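Local coordinates for sterol regulatory element-binding protein cleavage-activating protein (Schizosaccharomyces pombe, PDB 4YHC) that escorts the transcription factor precursor sre1 for processing when sterol or oxygen is low, the chain here being its WD40 domain, at residues M232-F237 / D248-E253; G271-R276 / D360-F365; R276-Q281 / D329-L334; F282-I287 / S311-N316. The protein carries 9 engineered substitutions. All coordinates share one frame; numbering follows the deposited sequence.

Contact 1 (M232-F237 / D248-E253); sequences MADILF and DLKNDE
Asp234 and Leu249 meet through one backbone hydrogen bond and through their side chains. The bond runs from Leu249 N to Asp234 O, 2.9 Å long and nearly straight at 171°. Next to it, Ile235 and Asp248 form an antiparallel non-hydrogen-bonded pair.

The apolar contact is Leu249 CD2 on Leu236 CB, 3.7 Å apart. The Asp234 carboxylate rests against carbons of the turn: OD1 is 3.5 Å from Leu249 CB, and OD2 is 3.6 Å from Lys250 CB. Its charge is met by a salt bridge to Arg188.

The polar contacts of the turn centre on Asp248. Its CG stands anti to the backbone N (chi1 170°), which brings OD1 back over the following residues. Asp248 OD1 accepts from Lys250 N at 2.8 Å, from above the carboxylate plane, and this makes an Asx turn. Asn316 ND2 also donates to OD1. The ammonium group of Lys250 bonds to Trp318 O.

Asp234 and Ile235 both face Ile230, a G1 beta bulge at the start of strand 235-239. The contact thus joins that strand to the turn between strands 243-248 and 253-259 of one four-stranded sheet. Strand 175-182 packs on it through Ile179 and Ile181.

Contact 2 (G271-R276 / D360-F365); sequences GVSNSR and DGLYIF
Val272 O and Asp360 CB touch at 3.1 Å. Asp360 CA approaches Val272 O at 3.3 Å in a CA-H...O contact. The two backbones come together at glycines: Gly271 CA lies 4.1 Å from Gly361 N. A CB at Gly271 would point toward the other segment and probably come too close to Gly361 N. Gly361 also has a positive phi, which favours glycine. Beside them, Ser273 CB packs on Leu362 CG at 3.7 Å.

Asp360 CG sits between its own backbone N and carbonyl carbon (chi1 63°), which turns the carboxylate back over the chain. Asp360 OD1 then accepts from Leu362 N at 3.1 Å, from above the carboxylate plane, forming an Asx turn. Ser358 OG also bonds to OD1. On the other segment, Ser273 OG is hydrogen-bonded to Ser286 OG of the adjoining strand 281-292. Gly361 O is taken by Ser288 OG and Gln417 NE2.

Water 1 spans the two segments. Water 1 accepts from Asn274 N at 3.0 Å and probably donates to Asp360 OD2, a short bond.

The contact joins strand 269-278 to the turn before strand 363-374, which belongs to another sheet of this WD40 domain. Direct contact is close packing of backbone, Asp360 CB and Leu362, and the hydrogen-bonded link between the segments is made through water. The aspartate carboxylate mainly shapes its own turn.

Contact 3 (R276-Q281 / D329-L334); sequences RFVNGQ and DPDNSL
Arg276 and Asp331 form a two-pronged salt bridge between a beta hairpin and an Asx turn. The hairpin closes with a type I' turn from Val278 to Gln281.

Arg276 NE donates to Asp331 OD2 at 3.0 Å and 163°. The carboxylate oxygen is met on its syn side and lies in the guanidinium plane. Arg276 NH2 makes a weaker bond to Asp331 OD1, 2.8 Å long but bent to 140°. The two flat groups are turned 54° apart, so the pairing is not coplanar. The third nitrogen, NH1, is used by Asn274 O and Ser285 OG. A bend at chi2 (-83°) helps bring the guanidinium group to Asp331.

Asp331 OD2 has a second partner in Arg283 NH1, which also bridges to Asp329 OD1. A leucine in place of Arg276 would probably leave Asp331 OD1 without its charged mate and the turn less firmly tied to the hairpin.

Asp329 OD1 accepts from Asp331 N at 2.8 Å, nearly along its C-O axis. This is the bond that defines the Asx turn and holds Asp331 in place. Apolar contact completes the join: Val278 and Pro330 reach toward each other, with Val278 CG2 3.8 Å from Pro330 CG.

Contact 4 (F282-I287 / S311-N316); sequences FRVSSI and SYIILN
Arg283 lies across the ring of Tyr312, on an antiparallel pair of strands. From CG to NE its chain is extended, and this carries it along one face of the ring. Arg283 CB is 3.9 Å from Ile313 O. CG meets Tyr312 CD1 and CE1. Arg283 CD comes closest, 3.5 Å from Tyr312 CE1. NE passes over Tyr312 CE1 and CZ. The guanidinium group ends with Tyr312 OH over the centre of one face, 3.7 Å above its plane. The two planes are 21° apart, so they are close to parallel. The polar tip of Arg283 is held by Gln281 OE1, Asp329 and Asp331. An alanine in place of Arg283 would probably take the cover of its chain from this face of the Tyr312 ring and leave Asp329 without the arginine that bridges it, with Asp331 held by Arg276 alone of the two arginines.

Four backbone bonds pair the strands, among them Val284 N to Ile313 O at 2.9 Å and 171°. Leu315 and Asn316 both face Phe282, a classic beta bulge.

The other face carries Val284 and Ile313. Here Val284 CG2 packs on Leu315 CG at 3.9 Å. Ile287 CD1 and Leu315 CD2 are tight at 3.4 Å. At the far end, water 2 links Ser285 OG to Ser311 O.

Strand 281-292 lies between strands 269-278 and 311-317 here. Strand 335-337 runs parallel to 311-317 on its other side, and Ile235 of strand 235-239 packs on Leu315 and Asn316.

Contacts 2, 3 and 4 each use a strand of one sheet and lie close together. The centres of contacts 3 and 4 are about 10 Å apart, and those of contacts 2 and 4 about 11 Å. Contacts 2 and 3 share Arg276. Arg276 O to Arg283 N, 2.7 Å, joins the hairpin strands that these contacts use. Contact 1 is in the preceding sheet, its centre about 14 Å from that of contact 4. Asn316 ties the two: Asn316 ND2 reaches Ala233 O at 2.8 Å. Met232 also packs on Phe282. A citrate, probably from the crystallisation liquor, is bound beside Lys250 in contact 1.

Contact 1 (M232-F237 / D248-E253)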
loop_
_atom_site.group_PDB
_atom_site.type_symbol
_atom_site.label_atom_id
_atom_site.label_comp_id
_atom_site.label_asym_id
_atom_site.label_seq_id
_atom_site.Cartn_x
_atom_site.Cartn_y
_atom_site.Cartn_z
ATOM N N MET A 232 6.068 -3.368 10.746
ATOM C CA MET A 232 7.352 -3.749 11.393
ATOM C C MET A 232 7.715 -2.905 12.632
ATOM O O MET A 232 8.586 -3.318 13.395
ATOM C CB MET A 232 8.543 -3.660 10.406
ATOM C CG MET A 232 8.627 -2.385 9.613
ATOM S SD MET A 232 10.060 -2.328 8.465
ATOM C CE MET A 232 10.301 -4.075 8.115
ATOM N N ALA A 233 7.099 -1.715 12.764
ATOM C CA ALA A 233 7.301 -0.818 13.897
ATOM C C ALA A 233 6.261 -1.091 14.971
ATOM O O ALA A 233 6.337 -0.538 16.048
ATOM C CB ALA A 233 7.239 0.656 13.403
ATOM N N ASP A 234 5.243 -1.897 14.650
ATOM C CA ASP A 234 4.077 -2.177 15.498
ATOM C C ASP A 234 3.332 -0.810 15.859
ATOM O O ASP A 234 3.012 -0.516 16.999
ATOM C CB ASP A 234 4.444 -2.959 16.751
ATOM C CG ASP A 234 3.393 -3.948 17.147
ATOM O OD1 ASP A 234 2.300 -3.958 16.554
ATOM O OD2 ASP A 234 3.704 -4.805 18.001
ATOM N N ILE A 235 3.063 -0.044 14.834
ATOM C CA ILE A 235 2.459 1.255 14.977
ATOM C C ILE A 235 1.202 1.316 14.138
ATOM O O ILE A 235 1.215 0.837 12.997
ATOM C CB ILE A 235 3.384 2.341 14.459
ATOM C CG1 ILE A 235 4.480 2.560 15.504
ATOM C CG2 ILE A 235 2.640 3.668 14.307
ATOM C CD1 ILE A 235 5.584 3.403 14.980
ATOM N N LEU A 236 0.169 1.925 14.708
ATOM C CA LEU A 236 -1.035 2.287 14.004
ATOM C C LEU A 236 -1.243 3.786 14.034
ATOM O O LEU A 236 -1.072 4.424 15.127
ATOM C CB LEU A 236 -2.218 1.626 14.691
ATOM C CG LEU A 236 -3.566 1.863 14.022
ATOM C CD1 LEU A 236 -4.416 0.639 13.958
ATOM C CD2 LEU A 236 -4.364 2.936 14.758
ATOM N N PHE A 237 -1.605 4.352 12.873
ATOM C CA PHE A 237 -1.890 5.791 12.748
ATOM C C PHE A 237 -3.434 5.887 12.685
ATOM O O PHE A 237 -4.075 5.190 11.882
ATOM C CB PHE A 237 -1.261 6.417 11.512
ATOM C CG PHE A 237 0.226 6.513 11.552
ATOM C CD1 PHE A 237 1.019 5.421 11.239
ATOM C CD2 PHE A 237 0.848 7.692 11.881
ATOM C CE1 PHE A 237 2.388 5.513 11.303
ATOM C CE2 PHE A 237 2.176 7.775 11.944
ATOM C CZ PHE A 237 2.956 6.707 11.623
ATOM N N ASP A 248 1.626 3.098 19.663
ATOM C CA ASP A 248 2.452 1.868 19.844
ATOM C C ASP A 248 1.553 0.726 20.240
ATOM O O ASP A 248 0.954 0.688 21.331
ATOM C CB ASP A 248 3.516 2.105 20.900
ATOM C CG ASP A 248 4.269 0.801 21.321
ATOM O OD1 ASP A 248 4.225 -0.295 20.629
ATOM O OD2 ASP A 248 4.941 0.933 22.387
ATOM N N LEU A 249 1.418 -0.239 19.370
ATOM C CA LEU A 249 0.475 -1.312 19.664
ATOM C C LEU A 249 1.100 -2.386 20.593
ATOM O O LEU A 249 0.417 -3.241 21.083
ATOM C CB LEU A 249 0.079 -1.971 18.344
ATOM C CG LEU A 249 -1.080 -1.606 17.444
ATOM C CD1 LEU A 249 -1.946 -0.475 17.911
ATOM C CD2 LEU A 249 -0.688 -1.515 15.996
ATOM N N LYS A 250 2.418 -2.400 20.714
ATOM C CA LYS A 250 3.071 -3.425 21.547
ATOM C C LYS A 250 2.836 -3.099 23.021
ATOM O O LYS A 250 2.228 -3.884 23.767
ATOM C CB LYS A 250 4.536 -3.482 21.234
ATOM C CG LYS A 250 5.333 -4.475 22.093
ATOM C CD LYS A 250 6.818 -4.353 21.780
ATOM C CE LYS A 250 7.623 -5.409 22.523
ATOM N NZ LYS A 250 7.499 -5.197 24.005
ATOM N N ASN A 251 3.252 -1.902 23.409
ATOM C CA ASN A 251 3.087 -1.431 24.798
ATOM C C ASN A 251 1.828 -0.559 25.028
ATOM O O ASN A 251 1.677 -0.009 26.067
ATOM C CB ASN A 251 4.349 -0.657 25.173
ATOM C CG ASN A 251 5.604 -1.480 24.968
ATOM O OD1 ASN A 251 5.678 -2.585 25.469
ATOM N ND2 ASN A 251 6.575 -0.975 24.192
ATOM N N ASP A 252 0.905 -0.529 24.064
ATOM C CA ASP A 252 -0.334 0.305 24.093
ATOM C C ASP A 252 -0.102 1.721 24.658
ATOM O O ASP A 252 -0.435 2.005 25.808
ATOM C CB ASP A 252 -1.504 -0.392 24.821
ATOM C CG ASP A 252 -2.882 -0.040 24.202
ATOM O OD1 ASP A 252 -2.935 0.810 23.293
ATOM O OD2 ASP A 252 -3.921 -0.610 24.612
ATOM N N GLU A 253 0.201 2.633 23.732
ATOM C CA GLU A 253 0.754 3.890 24.190
ATOM C C GLU A 253 0.695 4.908 23.067
ATOM O O GLU A 253 1.183 4.659 21.969
ATOM C CB GLU A 253 2.199 3.694 24.639
ATOM C CG GLU A 253 2.776 4.873 25.395
ATOM C CD GLU A 253 3.229 4.495 26.789
ATOM O OE1 GLU A 253 3.947 5.298 27.418
ATOM O OE2 GLU A 253 2.866 3.395 27.249
#

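Contact 2 (G271-R276 / D360-F365)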
loop_
_atom_site.group_PDB
_atom_site.type_symbol
_atom_site.label_atom_id
_atom_site.label_comp_id
_atom_site.label_asym_id
_atom_site.label_seq_id
_atom_site.Cartn_x
_atom_site.Cartn_y
_atom_site.Cartn_z
ATOM N N GLY A 271 4.175 6.800 4.586
ATOM C CA GLY A 271 5.442 6.052 4.294
ATOM C C GLY A 271 6.540 6.590 5.199
ATOM O O GLY A 271 6.494 7.774 5.584
ATOM N N VAL A 272 7.488 5.741 5.574
ATOM C CA VAL A 272 8.673 6.146 6.327
ATOM C C VAL A 272 9.974 5.674 5.620
ATOM O O VAL A 272 10.003 4.651 4.878
ATOM C CB VAL A 272 8.619 5.661 7.788
ATOM C CG1 VAL A 272 7.401 6.201 8.548
ATOM C CG2 VAL A 272 8.583 4.143 7.830
ATOM N N SER A 273 11.042 6.446 5.795
ATOM C CA SER A 273 12.270 6.228 5.079
ATOM C C SER A 273 13.403 5.676 5.914
ATOM O O SER A 273 13.498 5.925 7.107
ATOM C CB SER A 273 12.700 7.477 4.330
ATOM O OG SER A 273 13.268 8.438 5.215
ATOM N N ASN A 274 14.237 4.843 5.276
ATOM C CA ASN A 274 15.467 4.360 5.912
ATOM C C ASN A 274 15.223 3.695 7.237
ATOM O O ASN A 274 15.903 4.027 8.179
ATOM C CB ASN A 274 16.461 5.507 6.062
ATOM C CG ASN A 274 16.980 5.969 4.717
ATOM O OD1 ASN A 274 16.996 5.186 3.749
ATOM N ND2 ASN A 274 17.338 7.229 4.619
ATOM N N SER A 275 14.228 2.810 7.296
ATOM C CA SER A 275 13.813 2.168 8.518
ATOM C C SER A 275 15.055 1.314 9.020
ATOM O O SER A 275 15.735 0.692 8.216
ATOM C CB SER A 275 12.644 1.270 8.224
ATOM O OG SER A 275 11.497 2.086 8.121
ATOM N N ARG A 276 15.435 1.429 10.277
ATOM C CA ARG A 276 16.436 0.494 10.845
ATOM C C ARG A 276 16.095 0.339 12.314
ATOM O O ARG A 276 15.373 1.198 12.900
ATOM C CB ARG A 276 17.873 0.964 10.597
ATOM C CG ARG A 276 18.281 2.258 11.313
ATOM C CD ARG A 276 17.850 3.495 10.577
ATOM N NE ARG A 276 18.624 4.680 10.941
ATOM C CZ ARG A 276 18.399 5.880 10.441
ATOM N NH1 ARG A 276 17.405 6.051 9.555
ATOM N NH2 ARG A 276 19.167 6.909 10.806
ATOM N N ASP A 360 8.497 4.486 0.620
ATOM C CA ASP A 360 9.098 5.151 1.786
ATOM C C ASP A 360 8.716 6.654 1.961
ATOM O O ASP A 360 9.205 7.282 2.843
ATOM C CB ASP A 360 10.625 5.013 1.837
ATOM C CG ASP A 360 11.288 5.664 0.702
ATOM O OD1 ASP A 360 10.557 6.277 -0.114
ATOM O OD2 ASP A 360 12.529 5.620 0.621
ATOM N N GLY A 361 7.809 7.154 1.161
ATOM C CA GLY A 361 7.382 8.532 1.209
ATOM C C GLY A 361 8.375 9.573 0.699
ATOM O O GLY A 361 8.186 10.772 0.887
ATOM N N LEU A 362 9.490 9.148 0.146
ATOM C CA LEU A 362 10.508 10.101 -0.255
ATOM C C LEU A 362 10.264 10.794 -1.618
ATOM O O LEU A 362 10.784 11.893 -1.844
ATOM C CB LEU A 362 11.913 9.450 -0.306
ATOM C CG LEU A 362 12.546 9.188 1.053
ATOM C CD1 LEU A 362 13.957 8.601 0.850
ATOM C CD2 LEU A 362 12.639 10.484 1.836
ATOM N N TYR A 363 9.551 10.137 -2.526
ATOM C CA TYR A 363 9.238 10.713 -3.817
ATOM C C TYR A 363 7.722 10.707 -4.080
ATOM O O TYR A 363 6.973 9.725 -3.694
ATOM C CB TYR A 363 9.885 9.901 -4.891
ATOM C CG TYR A 363 11.381 9.873 -4.873
ATOM C CD1 TYR A 363 12.116 10.874 -5.484
ATOM C CD2 TYR A 363 12.068 8.859 -4.250
ATOM C CE1 TYR A 363 13.486 10.925 -5.435
ATOM C CE2 TYR A 363 13.466 8.890 -4.207
ATOM C CZ TYR A 363 14.154 9.926 -4.807
ATOM O OH TYR A 363 15.496 9.958 -4.828
ATOM N N ILE A 364 7.255 11.779 -4.716
ATOM C CA ILE A 364 5.904 11.806 -5.268
ATOM C C ILE A 364 6.013 11.760 -6.798
ATOM O O ILE A 364 6.820 12.475 -7.387
ATOM C CB ILE A 364 5.139 13.079 -4.883
ATOM C CG1 ILE A 364 5.250 13.358 -3.416
ATOM C CG2 ILE A 364 3.665 13.012 -5.344
ATOM C CD1 ILE A 364 4.869 14.752 -3.071
ATOM N N PHE A 365 5.168 10.972 -7.437
ATOM C CA PHE A 365 5.114 10.921 -8.888
ATOM C C PHE A 365 3.726 11.192 -9.327
ATOM O O PHE A 365 2.758 10.844 -8.645
ATOM C CB PHE A 365 5.541 9.563 -9.416
ATOM C CG PHE A 365 6.970 9.153 -9.000
ATOM C CD1 PHE A 365 8.075 9.578 -9.749
ATOM C CD2 PHE A 365 7.193 8.356 -7.911
ATOM C CE1 PHE A 365 9.386 9.212 -9.412
ATOM C CE2 PHE A 365 8.516 7.980 -7.559
ATOM C CZ PHE A 365 9.608 8.420 -8.293
HETATM O O HOH W 1 13.924 4.388 2.313
#

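Contact 3 (R276-Q281 / D329-L334)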
loop_
_atom_site.group_PDB
_atom_site.type_symbol
_atom_site.label_atom_id
_atom_site.label_comp_id
_atom_site.label_asym_id
_atom_site.label_seq_id
_atom_site.Cartn_x
_atom_site.Cartn_y
_atom_site.Cartn_z
ATOM N N ARG A 276 15.435 1.429 10.277
ATOM C CA ARG A 276 16.436 0.494 10.845
ATOM C C ARG A 276 16.095 0.339 12.314
ATOM O O ARG A 276 15.373 1.198 12.900
ATOM C CB ARG A 276 17.873 0.964 10.597
ATOM C CG ARG A 276 18.281 2.258 11.313
ATOM C CD ARG A 276 17.850 3.495 10.577
ATOM N NE ARG A 276 18.624 4.680 10.941
ATOM C CZ ARG A 276 18.399 5.880 10.441
ATOM N NH1 ARG A 276 17.405 6.051 9.555
ATOM N NH2 ARG A 276 19.167 6.909 10.806
ATOM N N PHE A 277 16.528 -0.776 12.915
ATOM C CA PHE A 277 16.174 -1.059 14.279
ATOM C C PHE A 277 17.496 -1.192 15.015
ATOM O O PHE A 277 18.368 -2.004 14.590
ATOM C CB PHE A 277 15.363 -2.287 14.304
ATOM C CG PHE A 277 14.843 -2.652 15.639
ATOM C CD1 PHE A 277 15.561 -3.483 16.488
ATOM C CD2 PHE A 277 13.606 -2.252 16.037
ATOM C CE1 PHE A 277 15.067 -3.822 17.722
ATOM C CE2 PHE A 277 13.122 -2.561 17.267
ATOM C CZ PHE A 277 13.850 -3.404 18.100
ATOM N N VAL A 278 17.701 -0.327 16.006
ATOM C CA VAL A 278 18.993 -0.228 16.670
ATOM C C VAL A 278 18.717 -0.080 18.176
ATOM O O VAL A 278 17.947 0.832 18.648
ATOM C CB VAL A 278 19.846 0.955 16.229
ATOM C CG1 VAL A 278 21.168 0.940 17.033
ATOM C CG2 VAL A 278 20.186 0.972 14.738
ATOM N N ASN A 279 19.274 -1.037 18.916
ATOM C CA ASN A 279 19.109 -1.091 20.365
ATOM C C ASN A 279 17.713 -0.836 20.812
ATOM O O ASN A 279 17.473 0.051 21.664
ATOM C CB ASN A 279 20.039 -0.044 21.001
ATOM C CG ASN A 279 20.084 -0.122 22.520
ATOM O OD1 ASN A 279 19.681 -1.120 23.145
ATOM N ND2 ASN A 279 20.570 0.966 23.138
ATOM N N GLY A 280 16.774 -1.605 20.284
ATOM C CA GLY A 280 15.389 -1.529 20.759
ATOM C C GLY A 280 14.575 -0.380 20.178
ATOM O O GLY A 280 13.406 -0.279 20.426
ATOM N N GLN A 281 15.178 0.373 19.290
ATOM C CA GLN A 281 14.573 1.577 18.679
ATOM C C GLN A 281 14.280 1.386 17.211
ATOM O O GLN A 281 15.202 1.119 16.418
ATOM C CB GLN A 281 15.562 2.754 18.727
ATOM C CG GLN A 281 15.908 3.169 20.133
ATOM C CD GLN A 281 16.862 4.308 20.209
ATOM O OE1 GLN A 281 17.477 4.737 19.225
ATOM N NE2 GLN A 281 17.036 4.784 21.409
ATOM N N ASP A 329 26.191 1.108 17.132
ATOM C CA ASP A 329 25.193 2.081 16.723
ATOM C C ASP A 329 25.626 2.768 15.443
ATOM O O ASP A 329 26.409 3.719 15.476
ATOM C CB ASP A 329 24.907 3.107 17.794
ATOM C CG ASP A 329 23.675 3.967 17.451
ATOM O OD1 ASP A 329 23.413 4.214 16.256
ATOM O OD2 ASP A 329 22.987 4.383 18.379
ATOM N N PRO A 330 25.099 2.285 14.303
ATOM C CA PRO A 330 25.398 2.889 13.005
ATOM C C PRO A 330 25.011 4.380 12.837
ATOM O O PRO A 330 25.436 4.959 11.884
ATOM C CB PRO A 330 24.573 2.038 12.040
ATOM C CG PRO A 330 23.404 1.587 12.839
ATOM C CD PRO A 330 23.973 1.336 14.221
ATOM N N ASP A 331 24.210 4.973 13.729
ATOM C CA ASP A 331 23.757 6.376 13.602
ATOM C C ASP A 331 24.466 7.344 14.587
ATOM O O ASP A 331 23.940 8.422 14.944
ATOM C CB ASP A 331 22.230 6.452 13.836
ATOM C CG ASP A 331 21.421 5.642 12.792
ATOM O OD1 ASP A 331 21.619 5.870 11.578
ATOM O OD2 ASP A 331 20.587 4.813 13.209
ATOM N N ASN A 332 25.650 6.962 15.031
ATOM C CA ASN A 332 26.429 7.797 15.955
ATOM C C ASN A 332 26.590 9.240 15.445
ATOM O O ASN A 332 26.044 10.171 16.051
ATOM C CB ASN A 332 27.791 7.148 16.293
ATOM C CG ASN A 332 28.507 6.603 15.067
ATOM O OD1 ASN A 332 29.125 7.347 14.302
ATOM N ND2 ASN A 332 28.423 5.289 14.873
ATOM N N SER A 333 27.254 9.411 14.297
ATOM C CA SER A 333 27.403 10.729 13.652
ATOM C C SER A 333 26.117 11.497 13.327
ATOM O O SER A 333 26.190 12.548 12.654
ATOM C CB SER A 333 28.196 10.579 12.369
ATOM O OG SER A 333 29.384 9.873 12.660
ATOM N N LEU A 334 24.968 11.016 13.833
ATOM C CA LEU A 334 23.651 11.648 13.579
ATOM C C LEU A 334 22.878 12.124 14.810
ATOM O O LEU A 334 22.923 11.522 15.883
ATOM C CB LEU A 334 22.718 10.680 12.815
ATOM C CG LEU A 334 23.025 10.306 11.383
ATOM C CD1 LEU A 334 21.773 9.701 10.752
ATOM C CD2 LEU A 334 23.515 11.509 10.602
#

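Contact 4 (F282-I287 / S311-N316)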
loop_
_atom_site.group_PDB
_atom_site.type_symbol
_atom_site.label_atom_id
_atom_site.label_comp_id
_atom_site.label_asym_id
_atom_site.label_seq_id
_atom_site.Cartn_x
_atom_site.Cartn_y
_atom_site.Cartn_z
ATOM N N PHE A 282 13.028 1.579 16.825
ATOM C CA PHE A 282 12.691 1.650 15.420
ATOM C C PHE A 282 12.968 3.056 14.926
ATOM O O PHE A 282 12.272 4.051 15.300
ATOM C CB PHE A 282 11.287 1.184 15.186
ATOM C CG PHE A 282 10.968 0.962 13.728
ATOM C CD1 PHE A 282 10.709 2.008 12.910
ATOM C CD2 PHE A 282 10.903 -0.321 13.220
ATOM C CE1 PHE A 282 10.471 1.815 11.555
ATOM C CE2 PHE A 282 10.667 -0.550 11.859
ATOM C CZ PHE A 282 10.480 0.538 11.032
ATOM N N ARG A 283 13.979 3.189 14.096
ATOM C CA ARG A 283 14.417 4.510 13.645
ATOM C C ARG A 283 14.119 4.718 12.172
ATOM O O ARG A 283 14.168 3.754 11.404
ATOM C CB ARG A 283 15.884 4.741 13.877
ATOM C CG ARG A 283 16.375 4.582 15.318
ATOM C CD ARG A 283 17.891 4.724 15.307
ATOM N NE ARG A 283 18.458 4.613 16.662
ATOM C CZ ARG A 283 19.783 4.471 16.906
ATOM N NH1 ARG A 283 20.671 4.524 15.921
ATOM N NH2 ARG A 283 20.212 4.402 18.150
ATOM N N VAL A 284 13.716 5.946 11.826
ATOM C CA VAL A 284 13.495 6.385 10.452
ATOM C C VAL A 284 14.108 7.721 10.201
ATOM O O VAL A 284 14.309 8.512 11.137
ATOM C CB VAL A 284 11.959 6.440 10.108
ATOM C CG1 VAL A 284 11.342 5.100 10.391
ATOM C CG2 VAL A 284 11.246 7.564 10.881
ATOM N N SER A 285 14.447 8.005 8.950
ATOM C CA SER A 285 15.009 9.292 8.631
ATOM C C SER A 285 13.908 10.346 8.380
ATOM O O SER A 285 14.210 11.535 8.450
ATOM C CB SER A 285 15.851 9.239 7.352
ATOM O OG SER A 285 16.975 8.389 7.503
ATOM N N SER A 286 12.688 9.908 8.082
ATOM C CA SER A 286 11.550 10.825 7.689
ATOM C C SER A 286 10.231 10.128 7.725
ATOM O O SER A 286 10.207 8.879 7.716
ATOM C CB SER A 286 11.705 11.490 6.335
ATOM O OG SER A 286 11.674 10.588 5.237
ATOM N N ILE A 287 9.141 10.907 7.844
ATOM C CA ILE A 287 7.795 10.342 7.803
ATOM C C ILE A 287 7.041 11.187 6.802
ATOM O O ILE A 287 7.145 12.438 6.850
ATOM C CB ILE A 287 7.098 10.476 9.157
ATOM C CG1 ILE A 287 7.986 9.992 10.277
ATOM C CG2 ILE A 287 5.744 9.750 9.158
ATOM C CD1 ILE A 287 7.394 10.214 11.667
ATOM N N SER A 311 19.975 13.468 10.489
ATOM C CA SER A 311 19.353 13.041 11.730
ATOM C C SER A 311 18.337 11.930 11.499
ATOM O O SER A 311 18.147 11.474 10.375
ATOM C CB SER A 311 18.660 14.228 12.388
ATOM O OG SER A 311 17.834 14.896 11.452
ATOM N N TYR A 312 17.685 11.504 12.576
ATOM C CA TYR A 312 16.656 10.480 12.493
ATOM C C TYR A 312 15.658 10.673 13.569
ATOM O O TYR A 312 15.872 11.425 14.491
ATOM C CB TYR A 312 17.290 9.078 12.651
ATOM C CG TYR A 312 17.965 8.840 13.956
ATOM C CD1 TYR A 312 17.284 8.329 15.033
ATOM C CD2 TYR A 312 19.338 9.106 14.103
ATOM C CE1 TYR A 312 17.912 8.100 16.247
ATOM C CE2 TYR A 312 19.992 8.853 15.303
ATOM C CZ TYR A 312 19.288 8.373 16.358
ATOM O OH TYR A 312 19.926 8.147 17.532
ATOM N N ILE A 313 14.596 9.909 13.497
ATOM C CA ILE A 313 13.500 9.979 14.415
ATOM C C ILE A 313 13.326 8.630 14.941
ATOM O O ILE A 313 13.319 7.643 14.134
ATOM C CB ILE A 313 12.269 10.340 13.547
ATOM C CG1 ILE A 313 12.476 11.694 12.889
ATOM C CG2 ILE A 313 10.956 10.272 14.271
ATOM C CD1 ILE A 313 11.615 11.878 11.636
ATOM N N ILE A 314 13.092 8.518 16.246
ATOM C CA ILE A 314 12.729 7.288 16.842
ATOM C C ILE A 314 11.218 7.206 16.855
ATOM O O ILE A 314 10.601 7.921 17.633
ATOM C CB ILE A 314 13.267 7.188 18.296
ATOM C CG1 ILE A 314 14.777 7.119 18.308
ATOM C CG2 ILE A 314 12.653 6.015 19.037
ATOM C CD1 ILE A 314 15.372 7.466 19.671
ATOM N N LEU A 315 10.638 6.315 16.001
ATOM C CA LEU A 315 9.217 6.099 15.901
ATOM C C LEU A 315 8.661 5.225 16.953
ATOM O O LEU A 315 7.520 5.361 17.293
ATOM C CB LEU A 315 8.820 5.390 14.590
ATOM C CG LEU A 315 8.535 6.108 13.297
ATOM C CD1 LEU A 315 7.850 5.101 12.333
ATOM C CD2 LEU A 315 7.746 7.385 13.541
ATOM N N ASN A 316 9.394 4.235 17.424
ATOM C CA ASN A 316 8.846 3.393 18.438
ATOM C C ASN A 316 10.003 2.647 19.143
ATOM O O ASN A 316 11.133 2.695 18.667
ATOM C CB ASN A 316 7.815 2.409 17.863
ATOM C CG ASN A 316 6.945 1.787 18.917
ATOM O OD1 ASN A 316 6.976 2.198 20.101
ATOM N ND2 ASN A 316 6.151 0.781 18.518
HETATM O O HOH W 2 18.926 9.406 8.954
HETATM O O HOH W 3 15.190 13.354 10.347
#